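PDB 5AEB: LRA-12 from Uncultured bacterium, which is a class B3 di-zinc metallo-beta-lactamase that probably hydrolyses beta-lactam antibiotics, carbapenems among them. Local coordinates for residues S18-P23 against A60-N65; L30-I33 against L38-Y41. One frame throughout, in Å; residues are numbered along the deposited sequence.

Contact 1 of 2, residues S18-P23 against A60-N65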
loop_
_atom_site.group_PDB
_atom_site.type_symbol
_atom_site.label_atom_id
_atom_site.label_comp_id
_atom_site.label_asym_id
_atom_site.label_seq_id
_atom_site.Cartn_x
_atom_site.Cartn_y
_atom_site.Cartn_z
ATOM N N SER A 18 0.541 13.058 8.387
ATOM C CA SER A 18 1.347 12.819 9.578
ATOM C C SER A 18 0.533 12.711 10.864
ATOM O O SER A 18 1.066 12.317 11.891
ATOM C CB SER A 18 2.401 13.918 9.726
ATOM O OG SER A 18 1.735 15.163 9.782
ATOM N N LYS A 19 -0.756 13.040 10.806
ATOM C CA LYS A 19 -1.633 12.952 11.971
ATOM C C LYS A 19 -1.736 11.516 12.553
ATOM O O LYS A 19 -2.126 10.602 11.850
ATOM C CB LYS A 19 -3.007 13.497 11.581
ATOM C CG LYS A 19 -4.019 13.584 12.711
ATOM C CD LYS A 19 -5.153 14.504 12.314
ATOM C CE LYS A 19 -6.112 14.722 13.484
ATOM N NZ LYS A 19 -7.091 13.607 13.591
ATOM N N PRO A 20 -1.367 11.311 13.831
ATOM C CA PRO A 20 -1.484 9.945 14.398
ATOM C C PRO A 20 -2.920 9.439 14.484
ATOM O O PRO A 20 -3.855 10.223 14.654
ATOM C CB PRO A 20 -0.910 10.086 15.822
ATOM C CG PRO A 20 -0.853 11.567 16.094
ATOM C CD PRO A 20 -0.655 12.226 14.753
ATOM N N TYR A 21 -3.082 8.129 14.377
ATOM C CA TYR A 21 -4.387 7.512 14.429
ATOM C C TYR A 21 -4.270 6.233 15.239
ATOM O O TYR A 21 -3.286 5.508 15.126
ATOM C CB TYR A 21 -4.899 7.196 13.019
ATOM C CG TYR A 21 -6.299 6.639 13.028
ATOM C CD1 TYR A 21 -7.397 7.489 13.147
ATOM C CD2 TYR A 21 -6.528 5.258 12.956
ATOM C CE1 TYR A 21 -8.679 6.989 13.173
ATOM C CE2 TYR A 21 -7.822 4.747 12.985
ATOM C CZ TYR A 21 -8.886 5.624 13.091
ATOM O OH TYR A 21 -10.166 5.152 13.130
ATOM N N ARG A 22 -5.283 5.945 16.039
ATOM C CA ARG A 22 -5.249 4.800 16.909
ATOM C C ARG A 22 -5.313 3.502 16.088
ATOM O O ARG A 22 -6.261 3.312 15.315
ATOM C CB ARG A 22 -6.417 4.879 17.885
ATOM C CG ARG A 22 -6.352 3.844 18.971
ATOM C CD ARG A 22 -7.546 3.955 19.898
ATOM N NE ARG A 22 -7.426 2.930 20.917
ATOM C CZ ARG A 22 -8.423 2.167 21.343
ATOM N NH1 ARG A 22 -9.644 2.309 20.830
ATOM N NH2 ARG A 22 -8.194 1.260 22.287
ATOM N N PRO A 23 -4.302 2.615 16.250
ATOM C CA PRO A 23 -4.235 1.366 15.470
ATOM C C PRO A 23 -5.378 0.418 15.855
ATOM O O PRO A 23 -5.853 0.460 16.991
ATOM C CB PRO A 23 -2.875 0.775 15.866
ATOM C CG PRO A 23 -2.616 1.311 17.243
ATOM C CD PRO A 23 -3.215 2.702 17.248
ATOM N N ALA A 60 8.075 6.571 11.181
ATOM C CA ALA A 60 8.637 5.394 11.826
ATOM C C ALA A 60 8.302 5.272 13.324
ATOM O O ALA A 60 7.977 4.169 13.799
ATOM C CB ALA A 60 10.127 5.300 11.585
ATOM N N LEU A 61 8.341 6.389 14.056
ATOM C CA LEU A 61 7.931 6.395 15.482
ATOM C C LEU A 61 6.496 5.876 15.713
ATOM O O LEU A 61 6.281 4.982 16.536
ATOM C CB LEU A 61 8.108 7.781 16.108
ATOM C CG LEU A 61 7.625 8.041 17.557
ATOM C CD1 LEU A 61 8.208 7.026 18.564
ATOM C CD2 LEU A 61 7.943 9.490 17.959
ATOM N N GLN A 62 5.526 6.433 14.979
ATOM C CA GLN A 62 4.126 6.046 15.122
ATOM C C GLN A 62 3.925 4.575 14.820
ATOM O O GLN A 62 3.175 3.915 15.504
ATOM C CB GLN A 62 3.254 6.815 14.130
ATOM C CG GLN A 62 2.843 8.196 14.549
ATOM C CD GLN A 62 2.131 8.878 13.402
ATOM O OE1 GLN A 62 1.071 8.417 12.963
ATOM N NE2 GLN A 62 2.730 9.941 12.870
ATOM N N ILE A 63 4.538 4.101 13.740
ATOM C CA ILE A 63 4.445 2.697 13.329
ATOM C C ILE A 63 4.933 1.730 14.427
ATOM O O ILE A 63 4.199 0.810 14.819
ATOM C CB ILE A 63 5.172 2.459 11.979
ATOM C CG1 ILE A 63 4.414 3.172 10.869
ATOM C CG2 ILE A 63 5.289 0.957 11.673
ATOM C CD1 ILE A 63 5.274 3.573 9.686
ATOM N N LYS A 64 6.142 1.983 14.946
ATOM C CA LYS A 64 6.692 1.189 16.047
ATOM C C LYS A 64 5.739 1.227 17.243
ATOM O O LYS A 64 5.483 0.185 17.850
ATOM C CB LYS A 64 8.089 1.669 16.488
ATOM C CG LYS A 64 9.082 1.938 15.355
ATOM C CD LYS A 64 10.527 1.491 15.620
ATOM C CE LYS A 64 11.200 2.057 16.860
ATOM N NZ LYS A 64 12.241 3.069 16.536
ATOM N N ASN A 65 5.208 2.413 17.554
ATOM C CA ASN A 65 4.302 2.592 18.698
ATOM C C ASN A 65 2.996 1.843 18.490
ATOM O O ASN A 65 2.502 1.190 19.419
ATOM C CB ASN A 65 3.977 4.066 18.931
ATOM C CG ASN A 65 5.114 4.828 19.581
ATOM O OD1 ASN A 65 6.048 4.240 20.152
ATOM N ND2 ASN A 65 5.050 6.156 19.488
HETATM O O HOH W 1 -0.694 6.588 13.636
#
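Gln62 reaches out from helix 60-69 and lays its terminal amide alongside the backbone of Ser18 to Tyr21, so that nearly the whole contact is one flat group set against an extended loop. Its CG stands anti to the carbonyl carbon (chi1 -83°) and the chain runs straight beyond CG, which carries the amide clear of the helix. The two ends of the amide then serve different partners. NE2 gives a weak, bent hydrogen bond to Ser18 O at 3.1 Å, the N-H...O angle being 132°. OE1 turns toward Pro20, 3.3 Å from Pro20 CA and 3.9 Å from Pro20 CB. A water 2.6 Å from Gln62 OE1 probably donates to it and accepts from Tyr21 N at 2.9 Å, bridging side chain and loop. Glutamine suits the place because it can donate and accept at once, while Pro20, whose ring holds phi near -64°, suits the extended path. The Tyr21 ring leads away from the helix; its OH is hydrogen-bonded to His237 and its ring meets His234 edge-to-face. The contact thus lays the segment leading into strand 24-27 against the outward side of helix 60-69, whose Ala60 and Ile63 pack on helix 93-100 in the alpha-beta/beta-alpha metallo-beta-lactamase fold.

Contact 2 of 2, residues L30-I33 against L38-Y41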
loop_
_atom_site.group_PDB
_atom_site.type_symbol
_atom_site.label_atom_id
_atom_site.label_comp_id
_atom_site.label_asym_id
_atom_site.label_seq_id
_atom_site.Cartn_x
_atom_site.Cartn_y
_atom_site.Cartn_z
ATOM N N LEU A 30 -5.236 -9.143 10.204
ATOM C CA LEU A 30 -4.923 -7.851 9.580
ATOM C C LEU A 30 -5.231 -6.654 10.495
ATOM O O LEU A 30 -6.356 -6.513 10.980
ATOM C CB LEU A 30 -5.673 -7.681 8.242
ATOM C CG LEU A 30 -5.563 -6.321 7.546
ATOM C CD1 LEU A 30 -4.111 -6.007 7.163
ATOM C CD2 LEU A 30 -6.481 -6.283 6.320
ATOM N N TYR A 31 -4.240 -5.794 10.697
ATOM C CA TYR A 31 -4.382 -4.621 11.551
ATOM C C TYR A 31 -3.962 -3.391 10.769
ATOM O O TYR A 31 -3.092 -3.455 9.864
ATOM C CB TYR A 31 -3.512 -4.744 12.835
ATOM C CG TYR A 31 -3.835 -5.937 13.728
ATOM C CD1 TYR A 31 -3.430 -7.213 13.378
ATOM C CD2 TYR A 31 -4.518 -5.771 14.948
ATOM C CE1 TYR A 31 -3.725 -8.293 14.163
ATOM C CE2 TYR A 31 -4.803 -6.855 15.773
ATOM C CZ TYR A 31 -4.401 -8.110 15.363
ATOM O OH TYR A 31 -4.639 -9.220 16.119
ATOM N N TYR A 32 -4.589 -2.281 11.106
ATOM C CA TYR A 32 -4.228 -0.956 10.601
ATOM C C TYR A 32 -3.278 -0.288 11.579
ATOM O O TYR A 32 -3.638 -0.081 12.764
ATOM C CB TYR A 32 -5.466 -0.068 10.471
ATOM C CG TYR A 32 -5.213 1.235 9.753
ATOM C CD1 TYR A 32 -4.807 2.376 10.447
ATOM C CD2 TYR A 32 -5.367 1.323 8.367
ATOM C CE1 TYR A 32 -4.551 3.570 9.793
ATOM C CE2 TYR A 32 -5.128 2.516 7.691
ATOM C CZ TYR A 32 -4.712 3.646 8.412
ATOM O OH TYR A 32 -4.482 4.832 7.737
ATOM N N ILE A 33 -2.124 0.149 11.071
ATOM C CA ILE A 33 -1.097 0.759 11.934
ATOM C C ILE A 33 -0.544 2.055 11.346
ATOM O O ILE A 33 0.585 2.477 11.642
ATOM C CB ILE A 33 0.066 -0.227 12.268
ATOM C CG1 ILE A 33 0.712 -0.730 10.985
ATOM C CG2 ILE A 33 -0.440 -1.364 13.156
ATOM C CD1 ILE A 33 2.036 -1.445 11.191
ATOM N N LEU A 38 -2.298 7.957 5.727
ATOM C CA LEU A 38 -1.342 7.021 5.098
ATOM C C LEU A 38 -1.488 5.629 5.689
ATOM O O LEU A 38 -1.161 5.383 6.841
ATOM C CB LEU A 38 0.099 7.544 5.136
ATOM C CG LEU A 38 0.210 8.990 4.634
ATOM C CD1 LEU A 38 1.654 9.477 4.637
ATOM C CD2 LEU A 38 -0.375 9.087 3.224
ATOM N N ALA A 39 -2.014 4.719 4.884
ATOM C CA ALA A 39 -2.448 3.411 5.376
ATOM C C ALA A 39 -1.280 2.463 5.415
ATOM O O ALA A 39 -0.575 2.264 4.411
ATOM C CB ALA A 39 -3.556 2.859 4.504
ATOM N N CYS A 40 -1.051 1.910 6.599
ATOM C CA CYS A 40 -0.032 0.893 6.820
ATOM C C CYS A 40 -0.716 -0.256 7.525
ATOM O O CYS A 40 -1.620 -0.047 8.364
ATOM C CB CYS A 40 1.078 1.438 7.706
ATOM S SG CYS A 40 1.751 2.969 7.040
ATOM N N TYR A 41 -0.275 -1.461 7.204
ATOM C CA TYR A 41 -0.940 -2.643 7.702
ATOM C C TYR A 41 0.058 -3.586 8.319
ATOM O O TYR A 41 1.223 -3.658 7.882
ATOM C CB TYR A 41 -1.711 -3.335 6.570
ATOM C CG TYR A 41 -2.708 -2.414 5.901
ATOM C CD1 TYR A 41 -3.954 -2.165 6.474
ATOM C CD2 TYR A 41 -2.393 -1.784 4.697
ATOM C CE1 TYR A 41 -4.866 -1.312 5.865
ATOM C CE2 TYR A 41 -3.280 -0.912 4.094
ATOM C CZ TYR A 41 -4.528 -0.690 4.673
ATOM O OH TYR A 41 -5.410 0.170 4.053
#
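Cys40 O accepts a nearly straight hydrogen bond from Ile33 N at 2.8 Å, with an N-H...O angle of 178°, although the donor sits above the carbonyl plane. The same oxygen also lies over one face of the Tyr32 ring, toward its rim, and takes a CA-H...O contact from Tyr32 CA at 3.6 Å. A second such contact runs from Tyr41 CA to Tyr31 O at 3.2 Å. Between them Tyr32 and Tyr41 form an antiparallel non-hydrogen-bonded pair, which puts their side chains on the same face of the sheet. There the rings meet in an offset edge-to-face pair: the edge of Tyr32 is turned toward the face of Tyr41, the planes stand at 84° and the centroids lie 5.7 Å apart. The pair lies at the loop end of the antiparallel hairpin of strands 30-32 and 41-45, part of the N-terminal sheet of the alpha-beta/beta-alpha metallo-beta-lactamase fold. With CG anti to the backbone N (chi1 -171°), the Tyr32 ring extends along the neighbouring segment, and its CE2 packs 3.6 Å from Ala39 CB; a side chain as small as the Ala39 methyl lets the ring lie close to the backbone, Tyr32 OH being 3.4 Å from Ala39 CA. Tyr32 OH is hydrogen-bonded to Thr35 O, and Tyr41 OH to Ala225 O, so these long aromatic residues fill the core while their polar ends find carbonyls. Leu30 brings CD1 to within 3.6 Å of Tyr41 CB, and Ile33 CG1 packs on Cys40 CB. At the far end Leu38 turns away from strand 30-32 and its side chain touches that of His227, a zinc ligand.

Overall arrangement
From the N terminus the chain first passes through residues 18-23, the first segment of contact 1, and enters strand 24-27. Strand 30-32 follows, and a short turn brings residues 38-41 back against it, so contact 2 closes a small loop as strand 41-45 begins; strand 48-52 then pairs with it. Helix 60-69 then returns to residues 18-23 and closes the wider loop, inside which contact 2 is nested. The two centres are 10 Å apart and the contacts touch: Pro23 CB lies 3.3 Å from Tyr32 O, and Ile63 CG1 4.0 Å from Ile33 O. Together they join surface loop, buried hairpin and helix.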